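Local coordinates for protein QdtA (Thermoanaerobacterium thermosaccharolyticum, PDB 4ZU5) that adopts the antiparallel beta-barrel fold of the cupin clan, belongs to the WxcM-like family, associates as a dimer and binds thymidine, at residues 66-71 / 77-82; 8-13 / 21-26; 35-40 / 56-61. One frame throughout, in Å; residues are numbered along the deposited sequence.

Contact 1 of 3, residues 66-71 / 77-82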
loop_
_atom_site.group_PDB
_atom_site.type_symbol
_atom_site.label_atom_id
_atom_site.label_comp_id
_atom_site.label_asym_id
_atom_site.label_seq_id
_atom_site.Cartn_x
_atom_site.Cartn_y
_atom_site.Cartn_z
ATOM N N SER A 66 -14.224 3.505 -4.563
ATOM C CA SER A 66 -13.935 4.192 -5.796
ATOM C C SER A 66 -13.567 5.641 -5.547
ATOM O O SER A 66 -13.957 6.247 -4.530
ATOM C CB SER A 66 -15.183 4.076 -6.693
ATOM O OG SER A 66 -15.481 5.362 -7.180
ATOM N N VAL A 67 -12.752 6.202 -6.458
ATOM C CA VAL A 67 -12.264 7.553 -6.396
ATOM C C VAL A 67 -11.923 7.963 -7.835
ATOM O O VAL A 67 -11.515 7.138 -8.657
ATOM C CB VAL A 67 -11.016 7.737 -5.493
ATOM C CG1 VAL A 67 -9.873 6.825 -5.960
ATOM C CG2 VAL A 67 -10.546 9.177 -5.448
ATOM N N LYS A 68 -12.108 9.240 -8.099
ATOM C CA LYS A 68 -11.870 9.822 -9.407
ATOM C C LYS A 68 -10.636 10.692 -9.403
ATOM O O LYS A 68 -10.414 11.561 -8.527
ATOM C CB LYS A 68 -13.131 10.616 -9.837
ATOM C CG LYS A 68 -14.282 9.736 -10.315
ATOM C CD LYS A 68 -15.490 10.580 -10.698
ATOM C CE LYS A 68 -16.722 9.726 -10.868
ATOM N NZ LYS A 68 -17.248 9.372 -9.532
ATOM N N ILE A 69 -9.785 10.465 -10.412
ATOM C CA ILE A 69 -8.553 11.192 -10.510
ATOM C C ILE A 69 -8.661 12.078 -11.731
ATOM O O ILE A 69 -8.846 11.577 -12.846
ATOM C CB ILE A 69 -7.314 10.299 -10.760
ATOM C CG1 ILE A 69 -7.271 9.088 -9.852
ATOM C CG2 ILE A 69 -6.064 11.144 -10.674
ATOM C CD1 ILE A 69 -7.474 9.387 -8.390
ATOM N N ARG A 70 -8.573 13.377 -11.502
ATOM C CA ARG A 70 -8.541 14.344 -12.608
ATOM C C ARG A 70 -7.083 14.604 -12.936
ATOM O O ARG A 70 -6.343 15.110 -12.112
ATOM C CB ARG A 70 -9.259 15.644 -12.214
ATOM C CG ARG A 70 -9.093 16.826 -13.168
ATOM C CD ARG A 70 -9.858 18.096 -12.711
ATOM N NE ARG A 70 -11.287 17.858 -12.511
ATOM C CZ ARG A 70 -11.903 17.802 -11.334
ATOM N NH1 ARG A 70 -11.257 17.973 -10.192
ATOM N NH2 ARG A 70 -13.178 17.510 -11.291
ATOM N N LEU A 71 -6.682 14.237 -14.152
ATOM C CA LEU A 71 -5.347 14.419 -14.639
ATOM C C LEU A 71 -5.368 15.533 -15.668
ATOM O O LEU A 71 -6.224 15.563 -16.557
ATOM C CB LEU A 71 -4.831 13.157 -15.337
ATOM C CG LEU A 71 -4.986 11.902 -14.481
ATOM C CD1 LEU A 71 -4.934 10.643 -15.338
ATOM C CD2 LEU A 71 -3.889 11.922 -13.457
ATOM N N GLU A 77 -7.300 17.243 -20.511
ATOM C CA GLU A 77 -7.697 16.743 -19.224
ATOM C C GLU A 77 -8.471 15.450 -19.353
ATOM O O GLU A 77 -9.229 15.281 -20.299
ATOM C CB GLU A 77 -8.510 17.801 -18.504
ATOM C CG GLU A 77 -9.304 17.249 -17.343
ATOM C CD GLU A 77 -10.071 18.328 -16.603
ATOM O OE1 GLU A 77 -11.224 18.031 -16.234
ATOM O OE2 GLU A 77 -9.530 19.441 -16.434
ATOM N N LYS A 78 -8.273 14.529 -18.415
ATOM C CA LYS A 78 -9.040 13.291 -18.371
ATOM C C LYS A 78 -9.376 13.003 -16.957
ATOM O O LYS A 78 -8.614 13.249 -16.022
ATOM C CB LYS A 78 -8.282 12.019 -18.796
ATOM C CG LYS A 78 -7.519 12.073 -20.090
ATOM C CD LYS A 78 -8.409 12.218 -21.310
ATOM C CE LYS A 78 -7.552 12.722 -22.468
ATOM N NZ LYS A 78 -8.302 12.753 -23.746
ATOM N N ILE A 79 -10.466 12.303 -16.812
ATOM C CA ILE A 79 -10.785 11.873 -15.484
ATOM C C ILE A 79 -10.874 10.352 -15.498
ATOM O O ILE A 79 -11.515 9.735 -16.340
ATOM C CB ILE A 79 -11.926 12.719 -14.851
ATOM C CG1 ILE A 79 -13.125 11.884 -14.566
ATOM C CG2 ILE A 79 -12.243 14.024 -15.552
ATOM C CD1 ILE A 79 -12.951 11.359 -13.165
ATOM N N ILE A 80 -10.119 9.717 -14.622
ATOM C CA ILE A 80 -10.068 8.279 -14.541
ATOM C C ILE A 80 -10.663 7.847 -13.209
ATOM O O ILE A 80 -10.250 8.372 -12.163
ATOM C CB ILE A 80 -8.594 7.838 -14.478
ATOM C CG1 ILE A 80 -7.811 8.418 -15.659
ATOM C CG2 ILE A 80 -8.526 6.325 -14.435
ATOM C CD1 ILE A 80 -8.133 7.714 -16.943
ATOM N N GLU A 81 -11.594 6.903 -13.252
ATOM C CA GLU A 81 -12.123 6.311 -12.039
ATOM C C GLU A 81 -11.398 5.040 -11.678
ATOM O O GLU A 81 -11.286 4.109 -12.476
ATOM C CB GLU A 81 -13.615 6.015 -12.160
ATOM C CG GLU A 81 -14.204 5.571 -10.848
ATOM C CD GLU A 81 -15.686 5.313 -10.945
ATOM O OE1 GLU A 81 -16.396 6.185 -11.452
ATOM O OE2 GLU A 81 -16.111 4.254 -10.508
ATOM N N LEU A 82 -10.878 5.026 -10.464
ATOM C CA LEU A 82 -10.194 3.871 -9.944
ATOM C C LEU A 82 -11.093 3.168 -8.956
ATOM O O LEU A 82 -11.608 3.815 -8.037
ATOM C CB LEU A 82 -8.908 4.290 -9.217
ATOM C CG LEU A 82 -7.856 4.989 -10.067
ATOM C CD1 LEU A 82 -6.673 5.425 -9.237
ATOM C CD2 LEU A 82 -7.386 4.012 -11.154
#
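Lys-68 and Ile-79 meet on the outward face of a beta hairpin, where the short segments of its two strands run antiparallel at 156°. Three hydrogen-bonded pairs, Val-67 with Leu-82, Ile-69 with Ile-80 and Leu-71 with Lys-78, each exchange two N-H...O bonds, the shortest being Ile-69 N to Ile-80 O at 2.8 Å. The Lys-68 and Arg-70 side chains rise from the non-hydrogen-bonded positions between them.

The side chain of Lys-68 crosses its partners on the neighbouring strand. CB comes to 3.4 Å from Ile-79 CD1, a doubtful closeness, since this exposed isoleucine is poorly staggered about its first torsion; CG is 3.5 Å from that methyl and CD 3.6 Å. Beyond CD the partner changes: CE is 3.6 Å from Glu-81 OE1. A bend at the last torsion (chi4 77°) then leaves NZ 3.8 Å from the same oxygen, a long salt bridge, while Asp-101 is the stronger partner of the ammonium. Arg-70 likewise makes a long salt bridge across the strands, NE to Glu-77 OE1 at 3.7 Å, with that oxygen at the guanidinium edge and the two planes 64° apart; NH1 pairs with a second acid, Glu-98.

The opposite face is largely apolar, with Leu-71 CD1 3.7 Å from Ile-80 CG1 and the Leu-82 methyl CD1 packed against Ile-69; Lys-78 also starts there, but its chain runs off to Glu-76. Strand 76-82 is an edge strand of its sheet within the chain. Strand 67-73 is flanked by 76-82 and 96-100, and the apolar face packs on strands 58-64 and 87-91 of the other sheet.

Contact 2 of 3, residues 8-13 / 21-26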
loop_
_atom_site.group_PDB
_atom_site.type_symbol
_atom_site.label_atom_id
_atom_site.label_comp_id
_atom_site.label_asym_id
_atom_site.label_seq_id
_atom_site.Cartn_x
_atom_site.Cartn_y
_atom_site.Cartn_z
ATOM N N ILE A 8 -1.832 0.349 -15.315
ATOM C CA ILE A 8 -1.030 -0.826 -15.158
ATOM C C ILE A 8 -1.838 -1.933 -14.494
ATOM O O ILE A 8 -2.562 -1.681 -13.534
ATOM C CB ILE A 8 0.158 -0.519 -14.263
ATOM C CG1 ILE A 8 1.178 0.347 -14.988
ATOM C CG2 ILE A 8 0.876 -1.818 -13.918
ATOM C CD1 ILE A 8 2.262 0.714 -13.966
ATOM N N LYS A 9 -1.737 -3.133 -15.021
ATOM C CA LYS A 9 -2.541 -4.229 -14.516
ATOM C C LYS A 9 -1.658 -5.130 -13.701
ATOM O O LYS A 9 -0.581 -5.526 -14.107
ATOM C CB LYS A 9 -3.231 -4.998 -15.670
ATOM C CG LYS A 9 -4.084 -6.195 -15.243
ATOM C CD LYS A 9 -5.426 -5.671 -14.755
ATOM C CE LYS A 9 -6.418 -6.779 -14.489
ATOM N NZ LYS A 9 -5.939 -7.549 -13.334
ATOM N N PHE A 10 -2.115 -5.437 -12.501
ATOM C CA PHE A 10 -1.427 -6.324 -11.591
ATOM C C PHE A 10 -2.115 -7.694 -11.567
ATOM O O PHE A 10 -3.243 -7.823 -12.024
ATOM C CB PHE A 10 -1.427 -5.679 -10.190
ATOM C CG PHE A 10 -0.773 -4.332 -10.156
ATOM C CD1 PHE A 10 -1.441 -3.229 -9.649
ATOM C CD2 PHE A 10 0.495 -4.158 -10.641
ATOM C CE1 PHE A 10 -0.838 -1.977 -9.608
ATOM C CE2 PHE A 10 1.107 -2.913 -10.641
ATOM C CZ PHE A 10 0.445 -1.819 -10.127
ATOM N N LYS A 11 -1.396 -8.687 -11.041
ATOM C CA LYS A 11 -1.913 -10.001 -10.755
ATOM C C LYS A 11 -2.955 -9.857 -9.648
ATOM O O LYS A 11 -2.757 -9.132 -8.664
ATOM C CB LYS A 11 -0.757 -10.868 -10.276
ATOM C CG LYS A 11 -1.043 -12.355 -10.347
ATOM C CD LYS A 11 0.227 -13.203 -10.216
ATOM C CE LYS A 11 -0.117 -14.682 -10.439
ATOM N NZ LYS A 11 1.006 -15.640 -10.195
ATOM N N ASP A 12 -4.088 -10.539 -9.820
ATOM C CA ASP A 12 -5.141 -10.663 -8.799
ATOM C C ASP A 12 -5.302 -12.139 -8.449
ATOM O O ASP A 12 -5.906 -12.878 -9.214
ATOM C CB ASP A 12 -6.458 -10.136 -9.354
ATOM C CG ASP A 12 -7.601 -10.263 -8.363
ATOM O OD1 ASP A 12 -7.347 -10.590 -7.192
ATOM O OD2 ASP A 12 -8.751 -10.020 -8.758
ATOM N N ILE A 13 -4.706 -12.591 -7.359
ATOM C CA ILE A 13 -4.834 -13.968 -6.927
ATOM C C ILE A 13 -6.150 -14.119 -6.170
ATOM O O ILE A 13 -6.307 -13.617 -5.058
ATOM C CB ILE A 13 -3.632 -14.336 -6.079
ATOM C CG1 ILE A 13 -2.388 -14.268 -6.970
ATOM C CG2 ILE A 13 -3.816 -15.693 -5.406
ATOM C CD1 ILE A 13 -1.110 -14.536 -6.226
ATOM N N THR A 21 -3.209 -9.036 -4.263
ATOM C CA THR A 21 -2.412 -8.469 -5.343
ATOM C C THR A 21 -1.017 -8.109 -4.839
ATOM O O THR A 21 -0.911 -7.373 -3.865
ATOM C CB THR A 21 -3.072 -7.228 -5.942
ATOM O OG1 THR A 21 -4.115 -7.622 -6.857
ATOM C CG2 THR A 21 -1.980 -6.456 -6.772
ATOM N N PRO A 22 0.032 -8.627 -5.500
ATOM C CA PRO A 22 1.411 -8.340 -5.124
ATOM C C PRO A 22 2.000 -7.315 -6.099
ATOM O O PRO A 22 1.604 -7.295 -7.271
ATOM C CB PRO A 22 2.104 -9.698 -5.336
ATOM C CG PRO A 22 1.385 -10.271 -6.539
ATOM C CD PRO A 22 -0.044 -9.745 -6.465
ATOM N N ILE A 23 2.877 -6.465 -5.587
ATOM C CA ILE A 23 3.565 -5.460 -6.431
ATOM C C ILE A 23 5.005 -5.432 -5.962
ATOM O O ILE A 23 5.285 -4.964 -4.855
ATOM C CB ILE A 23 2.974 -4.061 -6.326
ATOM C CG1 ILE A 23 1.476 -4.028 -6.638
ATOM C CG2 ILE A 23 3.680 -3.099 -7.287
ATOM C CD1 ILE A 23 0.816 -2.686 -6.437
ATOM N N GLU A 24 5.916 -5.893 -6.816
ATOM C CA GLU A 24 7.352 -5.865 -6.533
ATOM C C GLU A 24 8.034 -4.731 -7.324
ATOM O O GLU A 24 7.718 -4.559 -8.481
ATOM C CB GLU A 24 8.002 -7.184 -6.915
ATOM C CG GLU A 24 7.469 -8.368 -6.107
ATOM C CD GLU A 24 8.443 -9.539 -6.090
ATOM O OE1 GLU A 24 9.097 -9.770 -7.128
ATOM O OE2 GLU A 24 8.630 -10.153 -5.012
ATOM N N GLY A 25 8.875 -3.936 -6.655
ATOM C CA GLY A 25 9.557 -2.821 -7.281
ATOM C C GLY A 25 10.428 -3.270 -8.439
ATOM O O GLY A 25 11.023 -4.357 -8.392
ATOM N N LYS A 26 10.304 -2.542 -9.546
ATOM C CA LYS A 26 11.056 -2.784 -10.759
ATOM C C LYS A 26 10.531 -3.948 -11.589
ATOM O O LYS A 26 10.960 -4.145 -12.750
ATOM C CB LYS A 26 12.553 -2.922 -10.493
ATOM C CG LYS A 26 13.208 -1.671 -9.943
ATOM C CD LYS A 26 14.719 -1.661 -10.176
ATOM C CE LYS A 26 15.385 -2.842 -9.479
ATOM N NZ LYS A 26 16.851 -2.673 -9.306
HETATM O O HOH W 1 1.140 -8.041 -9.941
HETATM O O HOH W 2 -6.464 -8.299 -5.725
#
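Phe-10 and Ile-23 join the chain leaving the first barrel strand of this cupin fold to strand 18-24 of the hairpin that follows. Residues 21-24 of that strand also pair, in an antiparallel ladder, with a strand of the second subunit.

The apolar part centres on the phenyl ring. Ile-23 CD1 makes a CH-pi contact over one face, 3.9 Å from the ring centroid and 19° off its normal, while Ile-8 O lies above the opposite face near the rim. Thr-21 CG2 lies 3.5 Å from Phe-10 CB, and Tyr-38 of the second subunit packs against Phe-10, Thr-21 and Ile-23. Pro-22 CD is 4.0 Å from Lys-11 CB, and the proline side chain also comes close to a bound thymidine.

Among the polar contacts, one water bridges the backbones by accepting from Lys-11 N and donating to Pro-22 O. A second water donates to both Asp-12 OD1 and Thr-21 OG1; the same carboxylate oxygen is bonded to His-19. With OG1 beside its own backbone N (chi1 -80°), the threonine hydroxyl donates to Lys-11 O at 2.7 Å, from a position tilted 18° out of the carbonyl plane.

Contact 3 of 3, residues 35-40 / 56-61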
loop_
_atom_site.group_PDB
_atom_site.type_symbol
_atom_site.label_atom_id
_atom_site.label_comp_id
_atom_site.label_asym_id
_atom_site.label_seq_id
_atom_site.Cartn_x
_atom_site.Cartn_y
_atom_site.Cartn_z
ATOM N N ARG A 35 8.808 4.965 -0.993
ATOM C CA ARG A 35 7.798 5.537 -0.128
ATOM C C ARG A 35 6.400 5.082 -0.508
ATOM O O ARG A 35 6.135 4.929 -1.676
ATOM C CB ARG A 35 7.811 7.045 -0.277
ATOM C CG ARG A 35 6.607 7.683 0.409
ATOM C CD ARG A 35 6.774 9.186 0.530
ATOM N NE ARG A 35 7.329 9.742 -0.699
ATOM C CZ ARG A 35 6.767 10.766 -1.329
ATOM N NH1 ARG A 35 7.337 11.266 -2.437
ATOM N NH2 ARG A 35 5.687 11.328 -0.777
ATOM N N VAL A 36 5.536 4.864 0.477
ATOM C CA VAL A 36 4.130 4.656 0.204
ATOM C C VAL A 36 3.367 5.604 1.101
ATOM O O VAL A 36 3.869 6.095 2.120
ATOM C CB VAL A 36 3.614 3.231 0.398
ATOM C CG1 VAL A 36 4.386 2.147 -0.339
ATOM C CG2 VAL A 36 3.526 2.910 1.857
ATOM N N TYR A 37 2.196 5.995 0.625
ATOM C CA TYR A 37 1.247 6.631 1.485
ATOM C C TYR A 37 -0.151 6.302 1.104
ATOM O O TYR A 37 -0.421 5.847 0.000
ATOM C CB TYR A 37 1.482 8.141 1.553
ATOM C CG TYR A 37 1.324 8.914 0.268
ATOM C CD1 TYR A 37 0.114 9.424 -0.083
ATOM C CD2 TYR A 37 2.392 9.141 -0.588
ATOM C CE1 TYR A 37 -0.062 10.152 -1.240
ATOM C CE2 TYR A 37 2.234 9.882 -1.753
ATOM C CZ TYR A 37 0.998 10.413 -2.046
ATOM O OH TYR A 37 0.787 11.118 -3.191
ATOM N N TYR A 38 -1.069 6.472 2.044
ATOM C CA TYR A 38 -2.440 6.128 1.719
ATOM C C TYR A 38 -3.424 7.138 2.320
ATOM O O TYR A 38 -3.142 7.718 3.412
ATOM C CB TYR A 38 -2.785 4.707 2.205
ATOM C CG TYR A 38 -2.103 4.292 3.479
ATOM C CD1 TYR A 38 -2.716 4.491 4.706
ATOM C CD2 TYR A 38 -0.896 3.570 3.461
ATOM C CE1 TYR A 38 -2.105 4.121 5.892
ATOM C CE2 TYR A 38 -0.300 3.164 4.652
ATOM C CZ TYR A 38 -0.916 3.457 5.868
ATOM O OH TYR A 38 -0.406 3.046 7.086
ATOM N N ILE A 39 -4.566 7.291 1.636
ATOM C CA ILE A 39 -5.578 8.279 1.969
ATOM C C ILE A 39 -6.877 7.564 2.291
ATOM O O ILE A 39 -7.345 6.700 1.544
ATOM C CB ILE A 39 -5.745 9.288 0.820
ATOM C CG1 ILE A 39 -4.447 10.084 0.685
ATOM C CG2 ILE A 39 -6.899 10.242 1.089
ATOM C CD1 ILE A 39 -4.210 10.663 -0.681
ATOM N N THR A 40 -7.420 7.873 3.462
ATOM C CA THR A 40 -8.648 7.259 3.931
ATOM C C THR A 40 -9.549 8.354 4.557
ATOM O O THR A 40 -9.137 9.489 4.785
ATOM C CB THR A 40 -8.355 6.228 5.036
ATOM O OG1 THR A 40 -7.661 6.906 6.104
ATOM C CG2 THR A 40 -7.495 5.070 4.501
ATOM N N LEU A 56 9.396 12.920 -9.682
ATOM C CA LEU A 56 8.765 11.811 -9.009
ATOM C C LEU A 56 7.904 10.970 -9.969
ATOM O O LEU A 56 7.199 11.507 -10.812
ATOM C CB LEU A 56 7.896 12.378 -7.897
ATOM C CG LEU A 56 7.228 11.363 -6.979
ATOM C CD1 LEU A 56 8.299 10.580 -6.224
ATOM C CD2 LEU A 56 6.265 11.987 -5.990
ATOM N N HIS A 57 7.889 9.651 -9.748
ATOM C CA HIS A 57 7.036 8.739 -10.501
ATOM C C HIS A 57 6.219 8.078 -9.403
ATOM O O HIS A 57 6.732 7.849 -8.310
ATOM C CB HIS A 57 7.869 7.735 -11.317
ATOM C CG HIS A 57 8.699 8.360 -12.396
ATOM N ND1 HIS A 57 8.361 8.334 -13.734
ATOM C CD2 HIS A 57 9.902 8.976 -12.331
ATOM C CE1 HIS A 57 9.267 9.009 -14.430
ATOM N NE2 HIS A 57 10.202 9.421 -13.593
ATOM N N GLN A 58 4.933 7.875 -9.672
ATOM C CA GLN A 58 3.990 7.358 -8.710
ATOM C C GLN A 58 3.065 6.395 -9.406
ATOM O O GLN A 58 2.830 6.519 -10.620
ATOM C CB GLN A 58 3.114 8.528 -8.259
ATOM C CG GLN A 58 3.837 9.529 -7.393
ATOM C CD GLN A 58 2.835 10.444 -6.687
ATOM O OE1 GLN A 58 1.796 10.803 -7.230
ATOM N NE2 GLN A 58 3.126 10.770 -5.449
ATOM N N VAL A 59 2.479 5.503 -8.621
ATOM C CA VAL A 59 1.368 4.676 -9.032
ATOM C C VAL A 59 0.292 4.808 -7.986
ATOM O O VAL A 59 0.526 4.569 -6.826
ATOM C CB VAL A 59 1.817 3.227 -9.191
ATOM C CG1 VAL A 59 0.665 2.269 -9.409
ATOM C CG2 VAL A 59 2.776 3.120 -10.385
ATOM N N LEU A 60 -0.910 5.113 -8.432
ATOM C CA LEU A 60 -2.056 5.232 -7.543
ATOM C C LEU A 60 -2.938 3.999 -7.671
ATOM O O LEU A 60 -3.208 3.513 -8.782
ATOM C CB LEU A 60 -2.887 6.477 -7.906
ATOM C CG LEU A 60 -2.436 7.858 -7.424
ATOM C CD1 LEU A 60 -0.983 8.167 -7.786
ATOM C CD2 LEU A 60 -3.313 8.978 -7.960
ATOM N N ILE A 61 -3.461 3.517 -6.560
ATOM C CA ILE A 61 -4.330 2.319 -6.580
ATOM C C ILE A 61 -5.443 2.468 -5.562
ATOM O O ILE A 61 -5.192 2.819 -4.405
ATOM C CB ILE A 61 -3.543 1.015 -6.207
ATOM C CG1 ILE A 61 -2.194 0.977 -6.914
ATOM C CG2 ILE A 61 -4.351 -0.252 -6.493
ATOM C CD1 ILE A 61 -1.111 0.299 -6.114
#
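Strand 35-40, carrying Arg-35 and Tyr-37, and strand 58-64, which the segment 56-61 enters at Gln-58, share one sheet without being neighbours in it; Leu-56 lies in the loop just before. Strand 107-112 runs between the two strands, antiparallel to both, so the backbones stay well apart, with Tyr-37 CA 10.6 Å from Gln-58 CA. Contact is made by side chains reaching across the intervening strand.

Tyr-37 holds its ring between the backbone N and the carbonyl carbon (chi1 63°), which brings the phenol end to the amide of Gln-58. NE2 of Gln-58 comes in at the ring edge and donates to Tyr-37 OH at 3.3 Å. This bond is long and bent, with an angle of 141° at the hydrogen, and the phenol oxygen lies 29° out of the amide plane. The other end of the amide is held by Arg-97, whose NH1 bonds OE1; together the two bonds should fix the rotation of the group in this buried setting.

Nearer the start of both segments, Arg-35 NH1 approaches the Leu-56 methyls, 3.8 Å from CD2 and 4.0 Å from CD1, with the side chains crossing at about a right angle. The same nitrogen is hydrogen-bonded to the backbone oxygen of Glu-114. On its far side, strand 35-40 pairs with a strand of the second subunit. Polar side chains projecting between the two sheets are in keeping with a cupin barrel, and Arg-35 belongs with Tyr-116 and Tyr-121 to the thymidine pocket.

From the N terminus, the three contacts follow one another in series, none nested in or crossing another. Contact 2 closes first, around the tight turn between strands 13-15 and 18-24, and ties the exit of strand 5-9 to the hairpin. Contact 3 then closes the excursion through strand 47-53, which belongs to the opposing sheet. Contact 1 closes last and most locally, as a hairpin at the edge of that opposing sheet. Segment 56-61 is the common neighbour: Ile-61 packs on Ile-23 of contact 2, and Leu-60 on Ile-69 and Leu-82 of contact 1. Contacts 2 and 3 both touch the second subunit, whereas contact 1 does not.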